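SusD-like protein BACOVA_02651 (Bacteroides ovatus, PDB 5E76) binds polysaccharide at the cell surface and probably captures xyloglucan there before its transport into the periplasm for degradation. Local coordinates at residues F25-R30 against S69-V74; P122-E127 against P136-N141; G246-C251 against K339-P344; L254-A259 against N269-Y274. All coordinates share one frame; numbering follows the deposited sequence.

Interaction 1: residues F25-R30 against S69-V74; sequences FDYNQR and SGFYSV. With BGC (beta-D-glucopyranose), chain B; XYS (alpha-D-xylopyranose), chain C.
The ring of Tyr27 has Phe71 over one of its faces: Phe71 CZ stands 3.2 Å above the plane, displaced toward the rim, and comes to 3.3 Å from Tyr27 CE1. The two ring planes are inclined at 40° with centroids 4.2 Å apart. Tyr27 CG lies anti to the backbone N (chi1 178°), which carries the ring along the flank of the other helix, and the phenol OH at its far end is hydrogen-bonded to Tyr415. A second flat group, the guanidinium of Arg30, turns to the glycan instead. Atom C1 of a xylose lies over one of its faces, O3 of a glucose sits at its edge, and the hydrogen bonds from NH1 and NH2 to that glucose are all weak.

The backbones meet at Gly70, whose CA is 3.6 Å from Tyr27 N and 3.5 Å from Asp26 CB. With no side chain at this point, the axes of the two segments approach to 7.2 Å. Beside it, Asp26 OD2 lies 2.8 Å from Ser69 OG, while Ser73 OG turns back to donate to Ser69 O within its own helix.

This is close, glycine-mediated packing of two roughly antiparallel segments, their directions 144° apart, from helices 25-38 and 62-84 in the helical part of a SusD-family protein, with the first helix delivering Gln29 and Arg30 to the glycan pocket.

Interaction 2: residues P122-E127 against P136-N141; sequences PVILIE and PVRPLN
Asn141 ties the two loop segments together through two hydrogen bonds. Its backbone N donates to Val123 O at 3.0 Å, nearly straight at 167°. Its side-chain OD1 accepts from Leu125 N at 3.1 Å, in the plane of the amide carbonyl. The amide is thus used at both ends, since ND2 reaches on to Val505 O.

Around this polar centre the aliphatic groups close in. Leu125 CD1 packs on Asn141 CB at 3.6 Å, and Leu140 CD2 rests on the backbone of Val123 at its CA. Farther along, Ile124 CG2, anti to its own backbone N, meets Arg138 CB at 3.7 Å, the two side chains crossing at about a right angle. A bend at chi3 (-64°) brings the Arg138 guanidinium over Ile126, whose CD1 sits beneath the centre of one face, 3.5 Å from the plane; Pro136 CG lies against the opposite face, toward its rim. Arg138 NH1 is buried here without a polar partner in the model.

Neither segment is a regular strand: they are two extended arms of the connection between helices 95-117 and 143-160, folded back on each other and packed against the helical part of this SusD-family protein.

Interaction 3: residues G246-C251 against K339-P344; sequences GEWYEC and KQMNSP. With BGC (beta-D-glucopyranose), chain D; BGC (beta-D-glucopyranose), chain E; XYS (alpha-D-xylopyranose), chain F.
Trp248 and Met341 meet on the glycan-binding surface of this SusD-family protein, where two loops, one ahead of helix 255-258 and the other ahead of strand 347-351, line the pocket, the first supplying the Trp248 platform. Apolar contact joins them directly. Met341 CE approaches the edge of the indole near its plane, 3.5 Å from Trp248 CH2, because the Met341 chain bends at its last torsion (chi3 70°). The methyl therefore abuts the ring rim and leaves the face to sugar.

Two glucoses lie over that face. C4 of one is 3.9 Å above the indole plane, over the ring centre, and C1 of the next is at a similar height nearer the rim, so consecutive backbone sugars pass over a single tryptophan. Met341 SD extends the surface, coming to 3.5 Å from O4 of the second glucose. On the protein side Phe25 makes an edge-to-face contact with Trp248.

Polar contacts to the ligand come from Gln340. Its NE2 donates to O2 of the xylose branch at 3.2 Å with an angle of 150°, while its OE1 accepts from Asn269 ND2, a bond between two pocket residues that probably fixes the orientation of the amide.

Away from the sugar, the loops are joined by Asn342. Cys251 CB packs against its amide, 3.6 Å from OD1, and the amide makes the hydrogen bond across the segments: Asn342 ND2 donates to Gly246 O at 3.0 Å, lying in the carbonyl plane on a lone pair, with the acceptor close to the asparagine's own amide plane.

Interaction 4: residues L254-A259 against N269-Y274; sequences LLSDLA and NCWSSY. With BGC (beta-D-glucopyranose), chain G; BGC (beta-D-glucopyranose), chain H.
Ser256 is pressed against Trp271 in the close-packed half of this contact. Its CB sits over the six-membered ring, 3.5 Å from the centroid and 17° off the normal, a CH-pi contact, while its carbonyl O lies over the same face and accepts a hydrogen bond from Trp271 N at 3.0 Å. Ser256 OG donates to Asn269 O at 2.9 Å. The indole NH points to Asp257: Trp271 NE1 donates to OD1 at 3.0 Å, close to the ring plane and on the anti side of the carboxylate. The same OD1 takes a salt bridge from Arg30, so two donors hold it. With chi1 at 51°, Trp271 CG lies between its backbone N and carbonyl carbon, which folds the indole back over the short helix 255-258.

In this SusD-family protein helix 255-258 thus backs a tryptophan carried by the loop that follows, whose other face meets the sugar. C5 of one glucose stands 3.7 Å above that opposite face, toward the rim, and the next glucose of the chain is hydrogen-bonded to Ser273 OG, 2.9 Å from its O3.

At the far end the contact is looser. As the chain leaves the helix, Ser272 N makes only a weak bond to Ala259 O, and a water lies within hydrogen-bonding distance of Leu258 O and Tyr274 O.

Interactions 1, 3 and 4 surround one glycan site, whereas interaction 2 lies apart from it. The salt bridge between Arg30 and Asp257, 2.8 Å from NH2 to OD1, joins interaction 1 to interaction 4, and Gln29 NE2 packs 3.6 Å from Trp248 CZ2 of interaction 3. Interaction 4 is nested within the chain loop closed by interaction 3, their centres about 14 Å apart; Met341 N lies 3.1 Å from Ser256 OG, a probable hydrogen bond. Trp248 and Trp271 thus offer separate platforms along the bound oligosaccharide. Interaction 2 reaches interaction 1 through Tyr72 OH, 2.9 Å from Ile124 N, but its nearest atoms are about 19 Å from interaction 3.

Interaction 1: residues F25-R30 against S69-V74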
# COMPACT_ATOMS: atom_id res chain seq x y z
N PHE A 25 -5.27 -13.19 3.38
CA PHE A 25 -6.43 -12.80 4.20
C PHE A 25 -6.08 -12.27 5.59
O PHE A 25 -6.63 -11.25 6.01
CB PHE A 25 -7.40 -13.99 4.33
CG PHE A 25 -8.63 -13.66 5.14
CD1 PHE A 25 -9.74 -13.09 4.52
CD2 PHE A 25 -8.68 -13.90 6.51
CE1 PHE A 25 -10.88 -12.77 5.24
CE2 PHE A 25 -9.81 -13.59 7.25
CZ PHE A 25 -10.93 -13.00 6.59
N ASP A 26 -5.21 -12.97 6.30
CA ASP A 26 -4.77 -12.57 7.63
C ASP A 26 -4.16 -11.14 7.63
O ASP A 26 -4.44 -10.29 8.49
CB ASP A 26 -3.75 -13.59 8.14
CG ASP A 26 -4.36 -14.98 8.41
OD1 ASP A 26 -5.53 -15.24 8.01
OD2 ASP A 26 -3.64 -15.84 9.01
N TYR A 27 -3.30 -10.87 6.66
CA TYR A 27 -2.84 -9.48 6.40
C TYR A 27 -4.01 -8.51 6.10
O TYR A 27 -4.18 -7.49 6.77
CB TYR A 27 -1.85 -9.47 5.22
CG TYR A 27 -1.34 -8.11 4.85
CD1 TYR A 27 -0.87 -7.25 5.82
CD2 TYR A 27 -1.31 -7.69 3.52
CE1 TYR A 27 -0.40 -6.02 5.50
CE2 TYR A 27 -0.84 -6.45 3.18
CZ TYR A 27 -0.38 -5.62 4.18
OH TYR A 27 0.09 -4.37 3.92
N ASN A 28 -4.81 -8.86 5.11
CA ASN A 28 -5.80 -7.91 4.56
C ASN A 28 -6.97 -7.70 5.51
O ASN A 28 -7.61 -6.66 5.48
CB ASN A 28 -6.32 -8.36 3.19
CG ASN A 28 -7.11 -7.26 2.49
OD1 ASN A 28 -6.53 -6.34 1.92
ND2 ASN A 28 -8.42 -7.35 2.55
N GLN A 29 -7.22 -8.69 6.38
CA GLN A 29 -8.35 -8.67 7.31
C GLN A 29 -8.46 -7.34 8.07
O GLN A 29 -9.56 -6.87 8.34
CB GLN A 29 -8.24 -9.84 8.31
CG GLN A 29 -9.29 -9.74 9.43
CD GLN A 29 -9.34 -10.94 10.42
OE1 GLN A 29 -8.50 -11.84 10.41
NE2 GLN A 29 -10.36 -10.92 11.28
N ARG A 30 -7.32 -6.76 8.41
CA ARG A 30 -7.29 -5.56 9.24
C ARG A 30 -5.93 -4.85 9.25
O ARG A 30 -5.86 -3.66 8.97
CB ARG A 30 -7.67 -5.90 10.68
CG ARG A 30 -7.23 -4.83 11.68
CD ARG A 30 -8.03 -4.87 12.98
NE ARG A 30 -9.44 -4.63 12.70
CZ ARG A 30 -10.44 -5.07 13.45
NH1 ARG A 30 -10.21 -5.80 14.54
NH2 ARG A 30 -11.70 -4.81 13.10
N SER A 69 1.67 -13.15 10.25
CA SER A 69 1.12 -14.43 9.83
C SER A 69 0.62 -14.39 8.39
O SER A 69 0.81 -15.33 7.62
CB SER A 69 -0.04 -14.86 10.72
OG SER A 69 -1.05 -15.46 9.91
N GLY A 70 -0.05 -13.30 8.05
CA GLY A 70 -0.56 -13.14 6.70
C GLY A 70 0.53 -13.26 5.66
O GLY A 70 0.37 -14.03 4.71
N PHE A 71 1.63 -12.53 5.82
CA PHE A 71 2.67 -12.54 4.80
C PHE A 71 3.29 -13.91 4.72
O PHE A 71 3.64 -14.38 3.64
CB PHE A 71 3.76 -11.49 5.06
CG PHE A 71 3.30 -10.07 4.92
CD1 PHE A 71 2.74 -9.59 3.73
CD2 PHE A 71 3.43 -9.20 5.99
CE1 PHE A 71 2.31 -8.27 3.62
CE2 PHE A 71 3.02 -7.89 5.90
CZ PHE A 71 2.44 -7.42 4.71
N TYR A 72 3.44 -14.58 5.86
CA TYR A 72 4.01 -15.91 5.82
C TYR A 72 2.99 -16.96 5.30
O TYR A 72 3.37 -17.95 4.67
CB TYR A 72 4.59 -16.28 7.20
CG TYR A 72 5.99 -15.74 7.34
CD1 TYR A 72 7.03 -16.30 6.62
CD2 TYR A 72 6.27 -14.65 8.15
CE1 TYR A 72 8.32 -15.80 6.70
CE2 TYR A 72 7.55 -14.15 8.24
CZ TYR A 72 8.57 -14.73 7.52
OH TYR A 72 9.85 -14.24 7.58
N SER A 73 1.71 -16.73 5.51
CA SER A 73 0.71 -17.53 4.82
C SER A 73 0.83 -17.40 3.29
O SER A 73 0.65 -18.39 2.58
CB SER A 73 -0.69 -17.12 5.29
OG SER A 73 -0.84 -17.52 6.65
N VAL A 74 1.15 -16.21 2.78
CA VAL A 74 1.37 -16.08 1.34
C VAL A 74 2.58 -16.95 0.96
O VAL A 74 2.57 -17.63 -0.07
CB VAL A 74 1.60 -14.57 0.88
CG1 VAL A 74 1.92 -14.50 -0.60
CG2 VAL A 74 0.39 -13.68 1.21
C2 BGC B . -13.87 -7.80 14.74
C3 BGC B . -14.28 -6.93 15.86
C4 BGC B . -15.70 -6.61 15.75
C5 BGC B . -16.48 -7.85 15.80
C6 BGC B . -17.96 -7.56 15.86
C1 BGC B . -14.67 -9.13 14.77
O2 BGC B . -12.47 -8.05 14.83
O3 BGC B . -13.44 -5.73 15.86
O4 BGC B . -16.12 -5.76 16.86
O5 BGC B . -16.13 -8.68 14.64
O6 BGC B . -18.67 -8.53 15.14
C1 XYS C . -11.06 -3.29 16.35
C2 XYS C . -10.56 -4.17 17.49
C3 XYS C . -10.52 -3.40 18.81
C4 XYS C . -9.81 -2.06 18.63
C5 XYS C . -10.35 -1.31 17.42
O2 XYS C . -11.42 -5.31 17.64
O3 XYS C . -9.83 -4.17 19.80
O4 XYS C . -9.99 -1.26 19.81
O5 XYS C . -10.24 -2.13 16.26

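Interaction 2: residues P122-E127 against P136-N141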
# COMPACT_ATOMS: atom_id res chain seq x y z
N PRO A 122 15.13 -7.33 8.17
CA PRO A 122 15.44 -8.76 8.17
C PRO A 122 14.20 -9.59 8.47
O PRO A 122 13.42 -9.24 9.36
CB PRO A 122 16.48 -8.90 9.27
CG PRO A 122 17.06 -7.53 9.40
CD PRO A 122 15.96 -6.59 9.13
N VAL A 123 14.01 -10.65 7.71
CA VAL A 123 12.97 -11.64 7.94
C VAL A 123 13.50 -12.99 7.51
O VAL A 123 14.58 -13.10 6.94
CB VAL A 123 11.67 -11.35 7.19
CG1 VAL A 123 11.01 -10.12 7.74
CG2 VAL A 123 11.94 -11.18 5.69
N ILE A 124 12.71 -14.02 7.75
CA ILE A 124 13.15 -15.39 7.48
C ILE A 124 12.73 -15.78 6.06
O ILE A 124 11.57 -15.72 5.71
CB ILE A 124 12.54 -16.38 8.49
CG1 ILE A 124 12.93 -16.00 9.91
CG2 ILE A 124 12.96 -17.81 8.18
CD1 ILE A 124 12.10 -16.71 10.98
N LEU A 125 13.73 -16.17 5.26
CA LEU A 125 13.55 -16.57 3.87
C LEU A 125 13.29 -18.09 3.72
O LEU A 125 14.17 -18.92 3.97
CB LEU A 125 14.77 -16.18 3.06
CG LEU A 125 15.01 -14.67 3.01
CD1 LEU A 125 16.33 -14.42 2.34
CD2 LEU A 125 13.91 -13.96 2.22
N ILE A 126 12.08 -18.41 3.31
CA ILE A 126 11.63 -19.77 3.21
C ILE A 126 11.27 -20.17 1.79
O ILE A 126 10.25 -19.73 1.28
CB ILE A 126 10.40 -20.00 4.12
CG1 ILE A 126 10.73 -19.60 5.57
CG2 ILE A 126 9.96 -21.47 4.03
CD1 ILE A 126 9.51 -19.43 6.49
N GLU A 127 12.07 -21.04 1.17
CA GLU A 127 11.71 -21.73 -0.07
C GLU A 127 10.96 -23.03 0.21
O GLU A 127 10.20 -23.50 -0.63
CB GLU A 127 12.94 -22.08 -0.90
CG GLU A 127 13.66 -20.91 -1.45
CD GLU A 127 14.83 -21.30 -2.32
OE1 GLU A 127 15.97 -20.90 -2.02
OE2 GLU A 127 14.62 -21.97 -3.35
N PRO A 136 9.90 -24.57 13.39
CA PRO A 136 11.32 -24.60 13.05
C PRO A 136 12.08 -23.39 13.65
O PRO A 136 11.54 -22.29 13.87
CB PRO A 136 11.32 -24.54 11.52
CG PRO A 136 9.93 -24.86 11.11
CD PRO A 136 9.08 -24.32 12.20
N VAL A 137 13.35 -23.63 13.95
CA VAL A 137 14.23 -22.59 14.44
C VAL A 137 15.07 -22.14 13.26
O VAL A 137 16.04 -22.79 12.88
CB VAL A 137 15.05 -23.11 15.64
CG1 VAL A 137 15.97 -22.06 16.16
CG2 VAL A 137 14.06 -23.55 16.73
N ARG A 138 14.66 -21.04 12.66
CA ARG A 138 15.30 -20.52 11.46
C ARG A 138 15.81 -19.14 11.78
O ARG A 138 15.13 -18.38 12.47
CB ARG A 138 14.32 -20.49 10.26
CG ARG A 138 14.11 -21.84 9.63
CD ARG A 138 12.97 -21.84 8.60
NE ARG A 138 11.69 -21.54 9.22
CZ ARG A 138 10.52 -21.97 8.78
NH1 ARG A 138 10.48 -22.75 7.71
NH2 ARG A 138 9.40 -21.63 9.42
N PRO A 139 17.02 -18.80 11.32
CA PRO A 139 17.49 -17.43 11.48
C PRO A 139 16.82 -16.45 10.55
O PRO A 139 16.36 -16.78 9.45
CB PRO A 139 18.96 -17.52 11.12
CG PRO A 139 18.97 -18.51 10.06
CD PRO A 139 17.97 -19.57 10.49
N LEU A 140 16.78 -15.22 11.02
CA LEU A 140 16.68 -14.06 10.16
C LEU A 140 17.77 -14.02 9.09
O LEU A 140 18.92 -14.37 9.36
CB LEU A 140 16.76 -12.81 11.00
CG LEU A 140 15.64 -12.56 11.99
CD1 LEU A 140 16.04 -11.40 12.82
CD2 LEU A 140 14.40 -12.22 11.23
N ASN A 141 17.39 -13.58 7.89
CA ASN A 141 18.36 -13.34 6.81
C ASN A 141 18.57 -11.84 6.51
O ASN A 141 17.69 -11.03 6.79
CB ASN A 141 17.89 -14.06 5.55
CG ASN A 141 17.90 -15.58 5.70
OD1 ASN A 141 16.85 -16.21 5.64
ND2 ASN A 141 19.08 -16.16 5.85

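Interaction 3: residues G246-C251 against K339-P344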
# COMPACT_ATOMS: atom_id res chain seq x y z
N GLY A 246 -18.08 -12.72 -0.16
CA GLY A 246 -17.38 -13.98 -0.09
C GLY A 246 -17.50 -14.60 1.28
O GLY A 246 -17.85 -13.93 2.25
N GLU A 247 -17.21 -15.89 1.37
CA GLU A 247 -17.19 -16.53 2.67
C GLU A 247 -15.90 -16.06 3.35
O GLU A 247 -15.03 -15.45 2.70
CB GLU A 247 -17.26 -18.06 2.55
CG GLU A 247 -17.22 -18.82 3.93
CD GLU A 247 -17.78 -20.24 3.86
OE1 GLU A 247 -18.79 -20.45 3.14
OE2 GLU A 247 -17.23 -21.16 4.52
N TRP A 248 -15.82 -16.29 4.65
CA TRP A 248 -14.63 -15.98 5.41
C TRP A 248 -13.42 -16.59 4.74
O TRP A 248 -13.53 -17.62 4.07
CB TRP A 248 -14.75 -16.52 6.83
CG TRP A 248 -13.88 -15.83 7.83
CD1 TRP A 248 -12.74 -16.31 8.42
CD2 TRP A 248 -14.09 -14.52 8.36
NE1 TRP A 248 -12.23 -15.37 9.29
CE2 TRP A 248 -13.04 -14.26 9.28
CE3 TRP A 248 -15.06 -13.53 8.16
CZ2 TRP A 248 -12.94 -13.07 9.99
CZ3 TRP A 248 -14.96 -12.34 8.85
CH2 TRP A 248 -13.91 -12.13 9.77
N TYR A 249 -12.27 -15.95 4.95
CA TYR A 249 -10.98 -16.32 4.38
C TYR A 249 -10.88 -15.91 2.93
O TYR A 249 -9.81 -16.07 2.32
CB TYR A 249 -10.67 -17.82 4.50
CG TYR A 249 -10.48 -18.29 5.92
CD1 TYR A 249 -11.52 -18.87 6.63
CD2 TYR A 249 -9.26 -18.13 6.56
CE1 TYR A 249 -11.33 -19.30 7.94
CE2 TYR A 249 -9.07 -18.55 7.86
CZ TYR A 249 -10.10 -19.12 8.54
OH TYR A 249 -9.89 -19.52 9.84
N GLU A 250 -11.95 -15.37 2.36
CA GLU A 250 -11.87 -15.01 0.96
C GLU A 250 -12.69 -13.76 0.60
O GLU A 250 -12.75 -13.39 -0.58
CB GLU A 250 -12.30 -16.21 0.11
CG GLU A 250 -13.74 -16.65 0.29
CD GLU A 250 -14.16 -17.70 -0.74
OE1 GLU A 250 -13.27 -18.47 -1.18
OE2 GLU A 250 -15.36 -17.73 -1.10
N CYS A 251 -13.27 -13.11 1.61
CA CYS A 251 -13.83 -11.76 1.46
C CYS A 251 -12.89 -10.68 1.97
O CYS A 251 -11.95 -10.94 2.74
CB CYS A 251 -15.12 -11.63 2.22
SG CYS A 251 -14.85 -12.07 3.90
N LYS A 339 -21.91 -6.01 2.78
CA LYS A 339 -22.36 -6.26 4.15
C LYS A 339 -21.18 -6.07 5.11
O LYS A 339 -20.04 -5.96 4.68
CB LYS A 339 -22.98 -7.65 4.30
CG LYS A 339 -23.49 -7.97 5.74
CD LYS A 339 -24.47 -6.88 6.28
CE LYS A 339 -24.42 -6.75 7.80
NZ LYS A 339 -24.92 -5.43 8.31
N GLN A 340 -21.46 -5.99 6.41
CA GLN A 340 -20.42 -5.72 7.39
C GLN A 340 -19.24 -6.67 7.20
O GLN A 340 -19.43 -7.86 6.90
CB GLN A 340 -20.96 -5.82 8.83
CG GLN A 340 -21.03 -7.21 9.44
CD GLN A 340 -21.11 -7.13 10.95
OE1 GLN A 340 -21.74 -6.22 11.49
NE2 GLN A 340 -20.47 -8.09 11.64
N MET A 341 -18.04 -6.13 7.35
CA MET A 341 -16.82 -6.89 7.11
C MET A 341 -16.88 -7.67 5.79
O MET A 341 -16.38 -8.81 5.69
CB MET A 341 -16.56 -7.85 8.26
CG MET A 341 -16.42 -7.21 9.64
SD MET A 341 -15.86 -8.42 10.91
CE MET A 341 -14.18 -8.67 10.37
N ASN A 342 -17.49 -7.06 4.77
CA ASN A 342 -17.56 -7.66 3.43
C ASN A 342 -17.70 -6.58 2.36
O ASN A 342 -18.79 -6.19 1.92
CB ASN A 342 -18.70 -8.69 3.35
CG ASN A 342 -18.40 -9.82 2.37
OD1 ASN A 342 -17.92 -9.61 1.26
ND2 ASN A 342 -18.67 -11.05 2.80
N SER A 343 -16.53 -6.07 1.98
CA SER A 343 -16.42 -5.10 0.93
C SER A 343 -16.16 -5.84 -0.37
O SER A 343 -15.51 -6.88 -0.38
CB SER A 343 -15.30 -4.10 1.20
OG SER A 343 -15.02 -3.32 0.04
N PRO A 344 -16.69 -5.32 -1.48
CA PRO A 344 -16.53 -5.97 -2.77
C PRO A 344 -15.35 -5.42 -3.58
O PRO A 344 -15.10 -5.91 -4.68
CB PRO A 344 -17.85 -5.64 -3.44
CG PRO A 344 -18.14 -4.23 -2.95
CD PRO A 344 -17.54 -4.12 -1.57
C2 BGC D . -14.16 -18.41 11.08
C3 BGC D . -14.53 -17.44 12.14
C4 BGC D . -15.40 -16.40 11.63
C5 BGC D . -16.62 -17.03 11.06
C6 BGC D . -17.56 -16.01 10.48
C1 BGC D . -15.38 -19.08 10.41
O1 BGC D . -14.99 -19.74 9.36
O2 BGC D . -13.32 -19.40 11.66
O3 BGC D . -13.31 -16.86 12.71
O4 BGC D . -15.72 -15.49 12.74
O5 BGC D . -16.33 -17.96 9.96
O6 BGC D . -18.41 -16.66 9.57
C2 BGC E . -16.34 -13.23 13.34
C3 BGC E . -16.01 -11.79 13.35
C4 BGC E . -14.79 -11.42 14.05
C5 BGC E . -13.64 -12.28 13.68
C6 BGC E . -12.44 -11.96 14.55
C1 BGC E . -15.15 -14.15 12.97
O2 BGC E . -17.34 -13.41 12.35
O3 BGC E . -17.14 -11.09 13.99
O4 BGC E . -14.53 -10.03 13.68
O5 BGC E . -13.97 -13.70 13.85
O6 BGC E . -11.37 -12.81 14.18
C1 XYS F . -20.03 -9.11 15.13
C2 XYS F . -21.18 -8.15 15.20
C3 XYS F . -21.40 -7.84 16.69
C4 XYS F . -21.74 -9.17 17.41
C5 XYS F . -20.54 -10.11 17.17
O2 XYS F . -20.73 -6.94 14.64
O3 XYS F . -22.57 -7.07 16.78
O4 XYS F . -21.75 -8.91 18.79
O5 XYS F . -20.41 -10.26 15.75

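Interaction 4: residues L254-A259 against N269-Y274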
# COMPACT_ATOMS: atom_id res chain seq x y z
N LEU A 254 -12.54 -5.26 5.27
CA LEU A 254 -12.12 -3.93 5.70
C LEU A 254 -13.27 -2.92 5.79
O LEU A 254 -13.12 -1.87 6.41
CB LEU A 254 -11.01 -3.39 4.76
CG LEU A 254 -9.65 -4.12 4.86
CD1 LEU A 254 -8.66 -3.58 3.83
CD2 LEU A 254 -9.06 -4.02 6.27
N LEU A 255 -14.41 -3.25 5.19
CA LEU A 255 -15.55 -2.33 5.10
C LEU A 255 -15.92 -1.57 6.39
O LEU A 255 -16.03 -0.34 6.38
CB LEU A 255 -16.77 -3.11 4.62
CG LEU A 255 -17.98 -2.31 4.20
CD1 LEU A 255 -17.73 -1.78 2.81
CD2 LEU A 255 -19.19 -3.17 4.27
N SER A 256 -16.12 -2.31 7.48
CA SER A 256 -16.67 -1.74 8.72
C SER A 256 -15.61 -0.97 9.48
O SER A 256 -15.94 -0.11 10.31
CB SER A 256 -17.25 -2.84 9.64
OG SER A 256 -18.30 -3.58 9.03
N ASP A 257 -14.35 -1.33 9.22
CA ASP A 257 -13.19 -0.61 9.75
C ASP A 257 -12.96 0.73 9.02
O ASP A 257 -12.40 1.67 9.60
CB ASP A 257 -11.89 -1.45 9.62
CG ASP A 257 -11.85 -2.67 10.54
OD1 ASP A 257 -12.76 -2.88 11.37
OD2 ASP A 257 -10.85 -3.41 10.44
N LEU A 258 -13.31 0.81 7.73
CA LEU A 258 -13.05 2.04 6.97
C LEU A 258 -14.19 3.04 7.13
O LEU A 258 -13.92 4.22 7.31
CB LEU A 258 -12.82 1.76 5.47
CG LEU A 258 -11.58 0.92 5.15
CD1 LEU A 258 -11.56 0.48 3.72
CD2 LEU A 258 -10.28 1.67 5.49
N ALA A 259 -15.43 2.54 7.11
CA ALA A 259 -16.64 3.38 7.01
C ALA A 259 -17.05 3.99 8.35
O ALA A 259 -17.16 3.27 9.36
CB ALA A 259 -17.79 2.57 6.44
N ASN A 269 -23.60 -2.21 9.02
CA ASN A 269 -22.91 -1.89 10.27
C ASN A 269 -21.45 -1.50 10.03
O ASN A 269 -20.76 -2.12 9.21
CB ASN A 269 -23.00 -3.07 11.24
CG ASN A 269 -22.43 -2.74 12.61
OD1 ASN A 269 -22.62 -1.64 13.13
ND2 ASN A 269 -21.75 -3.70 13.22
N CYS A 270 -20.99 -0.48 10.76
CA CYS A 270 -19.61 -0.01 10.66
C CYS A 270 -19.30 0.82 11.88
O CYS A 270 -20.20 1.11 12.68
CB CYS A 270 -19.38 0.80 9.37
SG CYS A 270 -20.47 2.22 9.16
N TRP A 271 -18.03 1.21 12.03
CA TRP A 271 -17.59 1.83 13.27
C TRP A 271 -16.31 2.65 13.17
O TRP A 271 -15.81 3.10 14.19
CB TRP A 271 -17.38 0.74 14.34
CG TRP A 271 -16.54 -0.36 13.82
CD1 TRP A 271 -15.20 -0.29 13.53
CD2 TRP A 271 -16.96 -1.69 13.49
NE1 TRP A 271 -14.77 -1.49 13.04
CE2 TRP A 271 -15.82 -2.37 13.01
CE3 TRP A 271 -18.18 -2.37 13.56
CZ2 TRP A 271 -15.87 -3.71 12.61
CZ3 TRP A 271 -18.23 -3.69 13.15
CH2 TRP A 271 -17.09 -4.34 12.68
N SER A 272 -15.76 2.80 11.98
CA SER A 272 -14.52 3.60 11.82
C SER A 272 -14.57 4.96 12.50
O SER A 272 -15.52 5.71 12.37
CB SER A 272 -14.18 3.83 10.34
OG SER A 272 -12.80 4.16 10.22
N SER A 273 -13.52 5.27 13.25
CA SER A 273 -13.36 6.58 13.84
C SER A 273 -12.12 7.25 13.27
O SER A 273 -11.59 8.23 13.83
CB SER A 273 -13.24 6.43 15.34
OG SER A 273 -12.30 5.40 15.60
N TYR A 274 -11.64 6.70 12.16
CA TYR A 274 -10.48 7.25 11.46
C TYR A 274 -10.82 8.58 10.83
O TYR A 274 -11.92 8.75 10.28
CB TYR A 274 -10.01 6.29 10.37
CG TYR A 274 -9.18 5.13 10.85
CD1 TYR A 274 -8.17 5.32 11.79
CD2 TYR A 274 -9.37 3.86 10.35
CE1 TYR A 274 -7.39 4.27 12.23
CE2 TYR A 274 -8.58 2.80 10.77
CZ TYR A 274 -7.59 3.02 11.70
OH TYR A 274 -6.83 1.97 12.12
C2 BGC G . -14.84 1.87 17.40
C3 BGC G . -14.14 2.82 18.29
C4 BGC G . -14.90 3.03 19.51
C5 BGC G . -15.12 1.77 20.25
C6 BGC G . -16.01 2.07 21.44
C1 BGC G . -14.95 0.50 18.11
O2 BGC G . -14.16 1.74 16.15
O3 BGC G . -13.92 4.09 17.58
O4 BGC G . -14.19 3.93 20.41
O5 BGC G . -15.73 0.76 19.39
O6 BGC G . -16.78 0.94 21.80
C2 BGC H . -16.96 -3.83 17.86
C3 BGC H . -17.01 -2.30 17.87
C4 BGC H . -15.60 -1.71 17.86
C5 BGC H . -14.74 -2.36 16.79
C6 BGC H . -13.31 -1.83 16.83
C1 BGC H . -16.02 -4.35 16.79
O2 BGC H . -18.28 -4.34 17.64
O3 BGC H . -17.72 -1.85 19.02
O4 BGC H . -15.68 -0.30 17.63
O5 BGC H . -14.73 -3.78 16.97
O6 BGC H . -12.40 -2.84 16.40
O HOH W 1 -13.43 7.06 8.70